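Putative polysaccharide deacetylase (Bdellovibrio bacteriovorus HD100, PDB 5JP6) probably acts as a zinc-dependent deacetylase of carbohydrate esterase family 4, removing acetyl groups from peptidoglycan during the predatory attack on prey bacteria. Local coordinates at residues A[132-137]-A[181-186]; A[116-121]-A[337-342]; A[87-92]-A[308-313]; A[137-142]-A[191-196]. The protein carries 1 engineered substitution. All blocks are in the same frame, centred on the assembly; numbering follows the deposited sequence.

The four contacts lay N-terminal helices and the loop after them against the deacetylase domain, a curled parallel sheet wrapped by helices as in the distorted barrel of the NodB family. The first segments run 87-92, 116-121, 132-137 and 137-142; their respective partners are 308-313, 337-342, 181-186 and 191-196, the last two coming first along the chain. Centre to centre, interactions 2 and 3 lie about 8 Å apart, 1 and 2 about 10 Å, 1 and 4 about 12 Å, and 3 and 4 about 24 Å. Interactions 1 and 4 share Ala-137 and helix 183-193. Arg-340 connects interaction 2 to Asn-313 of interaction 3, and Arg-339 packs on Ala-134 of interaction 1, giving a continuous seam.

Interaction 1 (A[132-137]-A[181-186]); sequences GHALKA and GLYTDA
The carbonyl oxygen of Leu-182 accepts a hydrogen bond of 2.8 Å from the oxygen of water 1. The same water gives its second bond, of 2.9 Å, to Ala-134 O. With both its hydrogens spent in this way, it ties together two carbonyl oxygens, Ala-134 O and Leu-182 O, that lie 3.6 Å apart with no hydrogen of their own to share. Leu-182 is the N-cap of helix 183-193, and the first turn of that helix meets the loop through methyl groups and one aromatic ring. Ala-134 CB lies obliquely off Tyr-183 CD1 at 3.8 Å. Leu-135 has its CG anti to its carbonyl carbon (chi1 -51°), which carries CD2 across to Leu-182 CD1 at 3.9 Å and to the edge of the Tyr-183 ring, near its plane. Separately, Ala-186 CB comes within 3.4 Å of His-133 O. The phenol oxygen of Tyr-183 is held by Asn-95, and Arg-339 packs on Ala-134, Leu-135 and Tyr-183. Within the loop, Leu-135 N donates to His-133 ND1 over 3.1 Å, nearly in the imidazole plane, which fixes the ring's rotation. As no direct hydrogen bond crosses, the water probably offsets the repulsion between the neighbouring carbonyl dipoles.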
loop_
_atom_site.group_PDB
_atom_site.type_symbol
_atom_site.label_atom_id
_atom_site.label_comp_id
_atom_site.label_asym_id
_atom_site.label_seq_id
_atom_site.Cartn_x
_atom_site.Cartn_y
_atom_site.Cartn_z
ATOM N N GLY A 132 4.705 -13.667 -10.546
ATOM C CA GLY A 132 4.345 -13.635 -9.166
ATOM C C GLY A 132 2.919 -14.103 -8.973
ATOM O O GLY A 132 2.314 -14.584 -9.902
ATOM N N HIS A 133 2.436 -14.045 -7.742
ATOM C CA HIS A 133 1.077 -14.389 -7.424
ATOM C C HIS A 133 0.735 -13.774 -6.089
ATOM O O HIS A 133 1.348 -14.120 -5.073
ATOM C CB HIS A 133 0.857 -15.889 -7.326
ATOM C CG HIS A 133 -0.528 -16.290 -7.663
ATOM N ND1 HIS A 133 -1.624 -15.768 -7.020
ATOM C CD2 HIS A 133 -0.998 -17.158 -8.585
ATOM C CE1 HIS A 133 -2.719 -16.283 -7.551
ATOM N NE2 HIS A 133 -2.363 -17.136 -8.502
ATOM N N ALA A 134 -0.276 -12.915 -6.088
ATOM C CA ALA A 134 -0.639 -12.230 -4.869
ATOM C C ALA A 134 -1.432 -13.075 -3.896
ATOM O O ALA A 134 -1.577 -12.682 -2.753
ATOM C CB ALA A 134 -1.426 -10.984 -5.171
ATOM N N LEU A 135 -2.020 -14.177 -4.364
ATOM C CA LEU A 135 -3.012 -14.917 -3.593
ATOM C C LEU A 135 -2.475 -16.209 -2.995
ATOM O O LEU A 135 -3.115 -16.810 -2.100
ATOM C CB LEU A 135 -4.245 -15.269 -4.412
ATOM C CG LEU A 135 -4.896 -14.177 -5.165
ATOM C CD1 LEU A 135 -6.142 -14.728 -5.844
ATOM C CD2 LEU A 135 -5.217 -12.995 -4.256
ATOM N N LYS A 136 -1.382 -16.716 -3.558
ATOM C CA LYS A 136 -0.853 -17.987 -3.089
ATOM C C LYS A 136 0.638 -17.992 -3.120
ATOM O O LYS A 136 1.259 -17.163 -3.793
ATOM C CB LYS A 136 -1.375 -19.134 -3.909
ATOM C CG LYS A 136 -0.831 -19.206 -5.314
ATOM C CD LYS A 136 -1.356 -20.472 -6.029
ATOM C CE LYS A 136 -2.454 -20.114 -7.017
ATOM N NZ LYS A 136 -3.664 -19.562 -6.349
ATOM N N ALA A 137 1.192 -18.937 -2.349
ATOM C CA ALA A 137 2.606 -18.928 -2.009
ATOM C C ALA A 137 3.366 -19.589 -3.112
ATOM O O ALA A 137 3.260 -20.802 -3.326
ATOM C CB ALA A 137 2.866 -19.609 -0.663
ATOM N N GLY A 181 -4.542 -8.744 4.078
ATOM C CA GLY A 181 -4.621 -10.118 4.505
ATOM C C GLY A 181 -3.998 -11.167 3.599
ATOM O O GLY A 181 -3.672 -12.253 4.074
ATOM N N LEU A 182 -3.815 -10.824 2.314
ATOM C CA LEU A 182 -3.181 -11.701 1.344
ATOM C C LEU A 182 -1.958 -11.109 0.679
ATOM O O LEU A 182 -0.924 -11.772 0.619
ATOM C CB LEU A 182 -4.170 -12.042 0.223
ATOM C CG LEU A 182 -5.367 -12.884 0.601
ATOM C CD1 LEU A 182 -6.371 -12.988 -0.557
ATOM C CD2 LEU A 182 -4.884 -14.264 1.046
ATOM N N TYR A 183 -2.066 -9.874 0.173
ATOM C CA TYR A 183 -1.030 -9.398 -0.737
ATOM C C TYR A 183 0.292 -9.119 -0.044
ATOM O O TYR A 183 1.366 -9.261 -0.659
ATOM C CB TYR A 183 -1.452 -8.158 -1.519
ATOM C CG TYR A 183 -2.883 -8.114 -2.012
ATOM C CD1 TYR A 183 -3.566 -9.235 -2.493
ATOM C CD2 TYR A 183 -3.533 -6.891 -2.060
ATOM C CE1 TYR A 183 -4.885 -9.129 -2.922
ATOM C CE2 TYR A 183 -4.835 -6.773 -2.492
ATOM C CZ TYR A 183 -5.512 -7.908 -2.925
ATOM O OH TYR A 183 -6.831 -7.792 -3.317
ATOM N N THR A 184 0.221 -8.695 1.205
ATOM C CA THR A 184 1.424 -8.359 1.918
ATOM C C THR A 184 2.331 -9.586 2.052
ATOM O O THR A 184 3.548 -9.483 1.875
ATOM C CB THR A 184 1.077 -7.725 3.303
ATOM O OG1 THR A 184 0.361 -6.515 3.088
ATOM C CG2 THR A 184 2.345 -7.452 4.086
ATOM N N ASP A 185 1.734 -10.754 2.349
ATOM C CA ASP A 185 2.518 -11.980 2.460
ATOM C C ASP A 185 3.199 -12.285 1.107
ATOM O O ASP A 185 4.314 -12.759 1.085
ATOM C CB ASP A 185 1.671 -13.150 2.968
ATOM C CG ASP A 185 1.346 -13.046 4.425
ATOM O OD1 ASP A 185 2.273 -12.846 5.216
ATOM O OD2 ASP A 185 0.110 -13.127 4.756
ATOM N N ALA A 186 2.526 -12.044 -0.019
ATOM C CA ALA A 186 3.170 -12.253 -1.328
ATOM C C ALA A 186 4.388 -11.320 -1.496
ATOM O O ALA A 186 5.437 -11.737 -1.958
ATOM C CB ALA A 186 2.189 -12.044 -2.470
HETATM O O HOH W 1 -0.641 -14.290 -0.525
#

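Interaction 2 (A[116-121]-A[337-342]); sequences QVDEHF and IQRRTA
Arg-339 runs extended from CG to NE, whereas Arg-340 is bent at chi3 (-52°), and this difference lets consecutive residues of one helix reach Phe-121 and its neighbours by separate routes. The straight chain of Arg-339 slides along one face of the Phe-121 ring, with CG making a CH-pi contact 4.2 Å from the ring centroid. Its guanidinium, turned 27° from the ring, brings CZ to 3.3 Å from Phe-121 CD2. On the opposite face of the phenyl lies CD2 of His-120. Arg-339 NH1 forms a salt bridge of 2.8 Å with Asp-118 OD1, straight enough (159° at the hydrogen) and in the guanidinium plane. Water 2 connects Arg-339 NH2 to Asp-118 O. The bent Arg-340 grips His-120 NE2 end-on with NH1 and NH2, each 3.1 Å away. NE2 lies in the guanidinium plane; NH1 is near the imidazole plane, NH2 tilted from it, the two groups being nearly perpendicular. Phe-121 CE1 lies over the guanidinium face, 3.5 Å from Arg-340 CZ. Asn-313 takes a further bond from Arg-340 NH1. Helix 110-126 is thereby fastened to helix 339-354. Asp-118, Glu-94 and Glu-343 all pair with Arg-339, probably offsetting its buried charge; Asp-118 also pairs with Arg-98, whose guanidinium lies close to that of Arg-339. Since His-120 NE2 accepts from a doubly donating arginine, that nitrogen is probably unprotonated.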
loop_
_atom_site.group_PDB
_atom_site.type_symbol
_atom_site.label_atom_id
_atom_site.label_comp_id
_atom_site.label_asym_id
_atom_site.label_seq_id
_atom_site.Cartn_x
_atom_site.Cartn_y
_atom_site.Cartn_z
ATOM N N GLN A 116 -13.276 -13.419 -12.501
ATOM C CA GLN A 116 -12.911 -12.501 -13.604
ATOM C C GLN A 116 -11.573 -11.847 -13.287
ATOM O O GLN A 116 -10.695 -11.783 -14.136
ATOM C CB GLN A 116 -13.986 -11.405 -13.846
ATOM C CG GLN A 116 -15.220 -11.856 -14.587
ATOM C CD GLN A 116 -14.897 -12.179 -16.026
ATOM O OE1 GLN A 116 -14.956 -13.347 -16.434
ATOM N NE2 GLN A 116 -14.482 -11.150 -16.806
ATOM N N VAL A 117 -11.410 -11.376 -12.045
ATOM C CA VAL A 117 -10.166 -10.729 -11.661
ATOM C C VAL A 117 -8.998 -11.710 -11.647
ATOM O O VAL A 117 -7.902 -11.412 -12.157
ATOM C CB VAL A 117 -10.343 -9.978 -10.304
ATOM C CG1 VAL A 117 -9.042 -9.595 -9.724
ATOM C CG2 VAL A 117 -11.267 -8.776 -10.528
ATOM N N ASP A 118 -9.230 -12.899 -11.097
ATOM C CA ASP A 118 -8.187 -13.891 -11.054
ATOM C C ASP A 118 -7.749 -14.341 -12.453
ATOM O O ASP A 118 -6.561 -14.551 -12.708
ATOM C CB ASP A 118 -8.604 -15.082 -10.201
ATOM C CG ASP A 118 -8.721 -14.757 -8.719
ATOM O OD1 ASP A 118 -8.313 -13.660 -8.271
ATOM O OD2 ASP A 118 -9.258 -15.627 -7.970
ATOM N N GLU A 119 -8.699 -14.472 -13.366
ATOM C CA GLU A 119 -8.406 -14.840 -14.761
ATOM C C GLU A 119 -7.596 -13.725 -15.451
ATOM O O GLU A 119 -6.638 -13.986 -16.189
ATOM C CB GLU A 119 -9.707 -15.107 -15.530
ATOM C CG GLU A 119 -9.474 -15.388 -16.990
ATOM C CD GLU A 119 -10.763 -15.733 -17.722
ATOM O OE1 GLU A 119 -11.844 -15.198 -17.386
ATOM O OE2 GLU A 119 -10.693 -16.534 -18.648
ATOM N N HIS A 120 -7.925 -12.471 -15.121
ATOM C CA HIS A 120 -7.158 -11.329 -15.647
ATOM C C HIS A 120 -5.696 -11.445 -15.194
ATOM O O HIS A 120 -4.777 -11.360 -16.012
ATOM C CB HIS A 120 -7.753 -10.004 -15.182
ATOM C CG HIS A 120 -6.833 -8.843 -15.360
ATOM N ND1 HIS A 120 -6.679 -8.185 -16.558
ATOM C CD2 HIS A 120 -5.993 -8.240 -14.493
ATOM C CE1 HIS A 120 -5.791 -7.219 -16.422
ATOM N NE2 HIS A 120 -5.367 -7.229 -15.175
ATOM N N PHE A 121 -5.465 -11.660 -13.894
ATOM C CA PHE A 121 -4.053 -11.776 -13.403
ATOM C C PHE A 121 -3.381 -13.034 -13.924
ATOM O O PHE A 121 -2.195 -12.990 -14.145
ATOM C CB PHE A 121 -3.951 -11.626 -11.903
ATOM C CG PHE A 121 -4.120 -10.182 -11.444
ATOM C CD1 PHE A 121 -3.200 -9.164 -11.714
ATOM C CD2 PHE A 121 -5.271 -9.866 -10.768
ATOM C CE1 PHE A 121 -3.416 -7.889 -11.236
ATOM C CE2 PHE A 121 -5.485 -8.611 -10.297
ATOM C CZ PHE A 121 -4.569 -7.614 -10.557
ATOM N N ILE A 337 -1.198 -2.954 -0.303
ATOM C CA ILE A 337 -2.625 -3.260 -0.495
ATOM C C ILE A 337 -3.053 -3.282 -1.967
ATOM O O ILE A 337 -4.217 -3.559 -2.280
ATOM C CB ILE A 337 -3.535 -2.301 0.320
ATOM C CG1 ILE A 337 -3.387 -0.858 -0.144
ATOM C CG2 ILE A 337 -3.222 -2.410 1.806
ATOM C CD1 ILE A 337 -4.480 0.050 0.315
ATOM N N GLN A 338 -2.102 -3.025 -2.875
ATOM C CA GLN A 338 -2.381 -3.039 -4.302
ATOM C C GLN A 338 -1.975 -4.431 -4.848
ATOM O O GLN A 338 -0.792 -4.777 -4.889
ATOM C CB GLN A 338 -1.587 -1.957 -5.028
ATOM C CG GLN A 338 -2.035 -1.742 -6.471
ATOM C CD GLN A 338 -3.433 -1.090 -6.535
ATOM O OE1 GLN A 338 -3.710 -0.006 -5.966
ATOM N NE2 GLN A 338 -4.326 -1.775 -7.159
ATOM N N ARG A 339 -2.958 -5.215 -5.276
ATOM C CA ARG A 339 -2.670 -6.574 -5.741
ATOM C C ARG A 339 -1.623 -6.595 -6.826
ATOM O O ARG A 339 -0.680 -7.416 -6.796
ATOM C CB ARG A 339 -3.927 -7.300 -6.204
ATOM C CG ARG A 339 -3.566 -8.613 -6.844
ATOM C CD ARG A 339 -4.719 -9.543 -7.003
ATOM N NE ARG A 339 -4.246 -10.790 -7.593
ATOM C CZ ARG A 339 -5.024 -11.752 -8.045
ATOM N NH1 ARG A 339 -6.331 -11.659 -7.912
ATOM N NH2 ARG A 339 -4.472 -12.836 -8.562
ATOM N N ARG A 340 -1.736 -5.681 -7.783
ATOM C CA ARG A 340 -0.850 -5.767 -8.946
ATOM C C ARG A 340 0.605 -5.544 -8.547
ATOM O O ARG A 340 1.491 -6.111 -9.145
ATOM C CB ARG A 340 -1.272 -4.781 -10.013
ATOM C CG ARG A 340 -0.617 -5.001 -11.355
ATOM C CD ARG A 340 -1.269 -4.098 -12.398
ATOM N NE ARG A 340 -2.718 -4.179 -12.460
ATOM C CZ ARG A 340 -3.437 -4.980 -13.267
ATOM N NH1 ARG A 340 -2.871 -5.873 -14.046
ATOM N NH2 ARG A 340 -4.742 -4.878 -13.282
ATOM N N THR A 341 0.814 -4.749 -7.502
ATOM C CA THR A 341 2.162 -4.565 -6.973
ATOM C C THR A 341 2.754 -5.866 -6.451
ATOM O O THR A 341 3.947 -6.178 -6.721
ATOM C CB THR A 341 2.160 -3.453 -5.928
ATOM O OG1 THR A 341 1.752 -2.235 -6.556
ATOM C CG2 THR A 341 3.532 -3.263 -5.248
ATOM N N ALA A 342 1.943 -6.659 -5.744
ATOM C CA ALA A 342 2.412 -7.990 -5.295
ATOM C C ALA A 342 2.673 -8.881 -6.538
ATOM O O ALA A 342 3.679 -9.623 -6.584
ATOM C CB ALA A 342 1.422 -8.631 -4.329
HETATM O O HOH W 2 -4.844 -15.021 -10.390
#

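Interaction 3 (A[87-92]-A[308-313]); sequences AQDLTL and WRTQSN
The side-chain amide of Gln-88 lies over one face of the peptide joining Gln-311 to Ser-312, tilted roughly 23° from it, with NE2 3.9 Å from Gln-311 C. Further along 308-313, Trp-308 CH2 lies against a face of the Arg-309 guanidinium; Trp-46 stacks with the same indole. The middle of the contact belongs to Thr-310, whose CG2, anti to the backbone N (OG1 being at -56°), points at the short helix 87-90, 3.2 Å from Gln-88 O. Its hydroxyl sits against Leu-92, with Thr-310 OG1 3.6 Å from Leu-92 CD1, and holds two waters. Water 4 is 2.7 Å from Thr-310 OG1 and donates to Thr-91 OG1 over 2.8 Å. Water 3, 2.8 Å from Thr-310 OG1, gives a longer bond to Asp-89 OD1. Thr-91 OG1 meanwhile donates to Gln-88 O at 2.6 Å, a side-chain bond back along the helix to a carbonyl that Thr-91 N also reaches. Ser-312 is the N-cap of helix 313-327, its OG bonded to Gln-315 N. Both water relays converge on Thr-310 OG1, one reaching a hydroxyl and the other, through a long bond, a carboxylate; with no direct hydrogen bond between the segments, their polar coupling depends on ordered water.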
loop_
_atom_site.group_PDB
_atom_site.type_symbol
_atom_site.label_atom_id
_atom_site.label_comp_id
_atom_site.label_asym_id
_atom_site.label_seq_id
_atom_site.Cartn_x
_atom_site.Cartn_y
_atom_site.Cartn_z
ATOM N N ALA A 87 -12.576 -6.906 -17.221
ATOM C CA ALA A 87 -11.882 -7.479 -16.072
ATOM C C ALA A 87 -10.751 -6.582 -15.568
ATOM O O ALA A 87 -10.553 -6.466 -14.344
ATOM C CB ALA A 87 -11.375 -8.877 -16.372
ATOM N N GLN A 88 -9.998 -5.940 -16.472
ATOM C CA GLN A 88 -8.866 -5.108 -16.013
ATOM C C GLN A 88 -9.436 -3.953 -15.136
ATOM O O GLN A 88 -8.850 -3.589 -14.108
ATOM C CB GLN A 88 -7.992 -4.555 -17.161
ATOM C CG GLN A 88 -6.775 -3.764 -16.667
ATOM C CD GLN A 88 -5.798 -3.469 -17.743
ATOM O OE1 GLN A 88 -5.179 -4.379 -18.284
ATOM N NE2 GLN A 88 -5.660 -2.197 -18.077
ATOM N N ASP A 89 -10.544 -3.330 -15.566
ATOM C CA ASP A 89 -11.164 -2.266 -14.789
ATOM C C ASP A 89 -11.765 -2.739 -13.470
ATOM O O ASP A 89 -11.722 -2.008 -12.446
ATOM C CB ASP A 89 -12.229 -1.554 -15.598
ATOM C CG ASP A 89 -11.640 -0.713 -16.680
ATOM O OD1 ASP A 89 -10.501 -0.199 -16.484
ATOM O OD2 ASP A 89 -12.244 -0.618 -17.770
ATOM N N LEU A 90 -12.286 -3.953 -13.487
ATOM C CA LEU A 90 -12.840 -4.549 -12.291
ATOM C C LEU A 90 -11.767 -4.641 -11.160
ATOM O O LEU A 90 -12.093 -4.558 -9.963
ATOM C CB LEU A 90 -13.434 -5.925 -12.592
ATOM C CG LEU A 90 -14.127 -6.655 -11.441
ATOM C CD1 LEU A 90 -15.302 -5.846 -10.898
ATOM C CD2 LEU A 90 -14.582 -8.030 -11.940
ATOM N N THR A 91 -10.496 -4.765 -11.552
ATOM C CA THR A 91 -9.426 -4.827 -10.547
ATOM C C THR A 91 -9.420 -3.621 -9.606
ATOM O O THR A 91 -8.934 -3.716 -8.484
ATOM C CB THR A 91 -8.000 -5.060 -11.111
ATOM O OG1 THR A 91 -7.538 -3.926 -11.854
ATOM C CG2 THR A 91 -7.977 -6.324 -11.963
ATOM N N LEU A 92 -9.955 -2.490 -10.057
ATOM C CA LEU A 92 -10.042 -1.300 -9.212
ATOM C C LEU A 92 -10.894 -1.551 -7.947
ATOM O O LEU A 92 -10.701 -0.895 -6.935
ATOM C CB LEU A 92 -10.623 -0.136 -10.019
ATOM C CG LEU A 92 -10.599 1.232 -9.375
ATOM C CD1 LEU A 92 -9.180 1.725 -9.107
ATOM C CD2 LEU A 92 -11.317 2.221 -10.281
ATOM N N TRP A 308 -1.358 2.964 -7.825
ATOM C CA TRP A 308 -2.786 3.288 -7.573
ATOM C C TRP A 308 -3.605 3.272 -8.872
ATOM O O TRP A 308 -4.839 3.197 -8.827
ATOM C CB TRP A 308 -2.898 4.663 -6.891
ATOM C CG TRP A 308 -2.241 5.783 -7.650
ATOM C CD1 TRP A 308 -0.973 6.256 -7.483
ATOM C CD2 TRP A 308 -2.828 6.569 -8.709
ATOM N NE1 TRP A 308 -0.730 7.264 -8.373
ATOM C CE2 TRP A 308 -1.841 7.470 -9.145
ATOM C CE3 TRP A 308 -4.070 6.566 -9.353
ATOM C CZ2 TRP A 308 -2.073 8.391 -10.155
ATOM C CZ3 TRP A 308 -4.282 7.478 -10.376
ATOM C CH2 TRP A 308 -3.297 8.377 -10.751
ATOM N N ARG A 309 -2.938 3.431 -10.021
ATOM C CA ARG A 309 -3.638 3.544 -11.299
ATOM C C ARG A 309 -3.856 2.163 -11.909
ATOM O O ARG A 309 -2.937 1.374 -12.032
ATOM C CB ARG A 309 -2.857 4.463 -12.259
ATOM C CG ARG A 309 -3.726 4.936 -13.411
ATOM C CD ARG A 309 -2.939 5.563 -14.523
ATOM N NE ARG A 309 -2.221 6.752 -14.127
ATOM C CZ ARG A 309 -2.755 7.969 -14.031
ATOM N NH1 ARG A 309 -4.071 8.141 -14.184
ATOM N NH2 ARG A 309 -1.967 8.999 -13.749
ATOM N N THR A 310 -5.075 1.867 -12.300
ATOM C CA THR A 310 -5.366 0.646 -13.044
ATOM C C THR A 310 -4.548 0.679 -14.328
ATOM O O THR A 310 -4.594 1.657 -15.106
ATOM C CB THR A 310 -6.845 0.496 -13.368
ATOM O OG1 THR A 310 -7.610 0.551 -12.165
ATOM C CG2 THR A 310 -7.141 -0.831 -14.111
ATOM N N GLN A 311 -3.838 -0.421 -14.562
ATOM C CA GLN A 311 -2.944 -0.534 -15.714
ATOM C C GLN A 311 -2.488 -1.980 -15.799
ATOM O O GLN A 311 -2.635 -2.726 -14.820
ATOM C CB GLN A 311 -1.740 0.354 -15.560
ATOM C CG GLN A 311 -0.860 0.023 -14.360
ATOM C CD GLN A 311 0.087 1.158 -14.000
ATOM O OE1 GLN A 311 1.025 1.458 -14.744
ATOM N NE2 GLN A 311 -0.168 1.803 -12.885
ATOM N N SER A 312 -1.916 -2.364 -16.929
ATOM C CA SER A 312 -1.375 -3.717 -17.074
ATOM C C SER A 312 -0.164 -3.913 -16.171
ATOM O O SER A 312 0.512 -2.947 -15.780
ATOM C CB SER A 312 -0.979 -3.967 -18.521
ATOM O OG SER A 312 0.039 -3.083 -18.947
ATOM N N ASN A 313 0.154 -5.172 -15.881
ATOM C CA ASN A 313 1.385 -5.459 -15.170
ATOM C C ASN A 313 2.588 -4.872 -15.897
ATOM O O ASN A 313 3.485 -4.299 -15.286
ATOM C CB ASN A 313 1.622 -6.957 -15.090
ATOM C CG ASN A 313 0.692 -7.699 -14.141
ATOM O OD1 ASN A 313 -0.353 -7.246 -13.775
ATOM N ND2 ASN A 313 1.099 -8.942 -13.819
HETATM O O HOH W 3 -10.081 1.031 -13.496
HETATM O O HOH W 4 -6.852 -1.503 -10.567
#

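Interaction 4 (A[137-142]-A[191-196]); sequences AVQSRN and LKEVNA
Glu-193 reaches out, extended beyond CG, and sets its carboxylate against the turn at Ser-140 so that OE2 meets the Ser-140 amide and OE1 its hydroxyl. Ser-140 N approaches OE2 of Glu-193 on the syn side at 2.9 Å, 26° out of the carboxylate plane. The hydroxyl comes at the other oxygen from above: Ser-140 OG donates to Glu-193 OE1 over 2.5 Å, 44° off the plane, a distance so short that its exact value is doubtful. Serine's OG lies between its backbone N and carbonyl carbon (chi1 77°), which places hydroxyl and amide together in front of the acid. The same OG also accepts from Asn-142 N at 3.1 Å, closing an ST turn in the loop before strand 150-153. Across the contact, helix 183-193 ends in a Schellman motif: Asn-195, with positive phi, is the C-prime residue, Ala-196 N returns to Leu-191 O over 2.9 Å, and Asn-195 N bonds to Lys-192 O. Glu-193 projects from the last turn of this helix. The amide of Gln-139 stands almost perpendicular to the carboxylate, with its CG 3.7 Å from Glu-193 OE2. Alongside, Val-194 CG1 fits against Asn-142 CB at 3.7 Å, the two side chains crossing at a slant. Asn-142 ND2 bonds to Pro-346 O on helix 339-354 and also to water 5, which donates to Glu-193 OE1 over 2.8 Å.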
loop_
_atom_site.group_PDB
_atom_site.type_symbol
_atom_site.label_atom_id
_atom_site.label_comp_id
_atom_site.label_asym_id
_atom_site.label_seq_id
_atom_site.Cartn_x
_atom_site.Cartn_y
_atom_site.Cartn_z
ATOM N N ALA A 137 1.192 -18.937 -2.349
ATOM C CA ALA A 137 2.606 -18.928 -2.009
ATOM C C ALA A 137 3.366 -19.589 -3.112
ATOM O O ALA A 137 3.260 -20.802 -3.326
ATOM C CB ALA A 137 2.866 -19.609 -0.663
ATOM N N VAL A 138 4.067 -18.773 -3.874
ATOM C CA VAL A 138 4.867 -19.262 -4.957
ATOM C C VAL A 138 6.281 -18.797 -4.693
ATOM O O VAL A 138 6.534 -17.669 -4.164
ATOM C CB VAL A 138 4.324 -18.854 -6.358
ATOM C CG1 VAL A 138 2.895 -19.342 -6.490
ATOM C CG2 VAL A 138 4.409 -17.346 -6.612
ATOM N N GLN A 139 7.184 -19.728 -4.990
ATOM C CA GLN A 139 8.606 -19.464 -5.051
ATOM C C GLN A 139 8.858 -19.062 -6.501
ATOM O O GLN A 139 8.695 -19.841 -7.464
ATOM C CB GLN A 139 9.465 -20.663 -4.613
ATOM C CG GLN A 139 10.973 -20.420 -4.753
ATOM C CD GLN A 139 11.802 -21.661 -4.476
ATOM O OE1 GLN A 139 12.604 -22.098 -5.306
ATOM N NE2 GLN A 139 11.601 -22.242 -3.311
ATOM N N SER A 140 9.236 -17.829 -6.652
ATOM C CA SER A 140 9.523 -17.306 -8.003
ATOM C C SER A 140 10.816 -17.938 -8.487
ATOM O O SER A 140 11.520 -18.656 -7.755
ATOM C CB SER A 140 9.646 -15.781 -8.013
ATOM O OG SER A 140 10.855 -15.406 -7.511
ATOM N N ARG A 141 11.129 -17.639 -9.746
ATOM C CA ARG A 141 12.344 -18.106 -10.367
ATOM C C ARG A 141 13.583 -17.381 -9.897
ATOM O O ARG A 141 14.672 -17.731 -10.312
ATOM C CB ARG A 141 12.212 -17.931 -11.890
ATOM C CG ARG A 141 11.145 -18.838 -12.502
ATOM C CD ARG A 141 10.921 -18.548 -13.972
ATOM N NE ARG A 141 9.700 -19.211 -14.441
ATOM C CZ ARG A 141 9.059 -18.949 -15.585
ATOM N NH1 ARG A 141 9.501 -18.028 -16.439
ATOM N NH2 ARG A 141 7.960 -19.627 -15.887
ATOM N N ASN A 142 13.413 -16.348 -9.052
ATOM C CA ASN A 142 14.574 -15.557 -8.594
ATOM C C ASN A 142 15.483 -16.371 -7.729
ATOM O O ASN A 142 15.047 -16.888 -6.714
ATOM C CB ASN A 142 14.138 -14.299 -7.832
ATOM C CG ASN A 142 13.585 -13.229 -8.720
ATOM O OD1 ASN A 142 13.874 -13.199 -9.917
ATOM N ND2 ASN A 142 12.822 -12.244 -8.100
ATOM N N LEU A 191 10.345 -10.409 -1.348
ATOM C CA LEU A 191 11.478 -9.734 -0.727
ATOM C C LEU A 191 12.451 -10.725 -0.130
ATOM O O LEU A 191 13.673 -10.612 -0.303
ATOM C CB LEU A 191 10.994 -8.737 0.328
ATOM C CG LEU A 191 10.198 -7.538 -0.176
ATOM C CD1 LEU A 191 9.533 -6.809 0.981
ATOM C CD2 LEU A 191 11.062 -6.553 -0.945
ATOM N N LYS A 192 11.912 -11.679 0.617
ATOM C CA LYS A 192 12.740 -12.616 1.345
ATOM C C LYS A 192 13.592 -13.475 0.403
ATOM O O LYS A 192 14.761 -13.782 0.713
ATOM C CB LYS A 192 11.919 -13.489 2.287
ATOM C CG LYS A 192 12.769 -14.395 3.172
ATOM C CD LYS A 192 11.910 -15.159 4.170
ATOM C CE LYS A 192 12.802 -16.099 4.970
ATOM N NZ LYS A 192 12.062 -17.092 5.796
ATOM N N GLU A 193 13.004 -13.896 -0.727
ATOM C CA GLU A 193 13.702 -14.749 -1.708
ATOM C C GLU A 193 15.026 -14.157 -2.171
ATOM O O GLU A 193 15.947 -14.914 -2.547
ATOM C CB GLU A 193 12.851 -14.905 -3.028
ATOM C CG GLU A 193 11.731 -15.806 -2.906
ATOM C CD GLU A 193 10.840 -15.834 -4.146
ATOM O OE1 GLU A 193 10.718 -14.897 -5.039
ATOM O OE2 GLU A 193 10.175 -16.818 -4.149
ATOM N N VAL A 194 15.085 -12.822 -2.200
ATOM C CA VAL A 194 16.258 -12.123 -2.720
ATOM C C VAL A 194 16.984 -11.290 -1.641
ATOM O O VAL A 194 17.830 -10.437 -1.954
ATOM C CB VAL A 194 15.883 -11.271 -3.955
ATOM C CG1 VAL A 194 15.344 -12.158 -5.066
ATOM C CG2 VAL A 194 14.901 -10.146 -3.591
ATOM N N ASN A 195 16.642 -11.530 -0.376
ATOM C CA ASN A 195 17.287 -10.845 0.768
ATOM C C ASN A 195 17.071 -9.347 0.762
ATOM O O ASN A 195 17.897 -8.627 1.269
ATOM C CB ASN A 195 18.769 -11.174 0.848
ATOM C CG ASN A 195 19.416 -10.698 2.121
ATOM O OD1 ASN A 195 18.883 -10.915 3.208
ATOM N ND2 ASN A 195 20.560 -10.024 2.005
ATOM N N ALA A 196 15.948 -8.892 0.204
ATOM C CA ALA A 196 15.614 -7.478 0.224
ATOM C C ALA A 196 14.836 -7.126 1.477
ATOM O O ALA A 196 13.928 -7.862 1.878
ATOM C CB ALA A 196 14.805 -7.068 -0.996
HETATM O O HOH W 5 11.457 -12.275 -5.568
#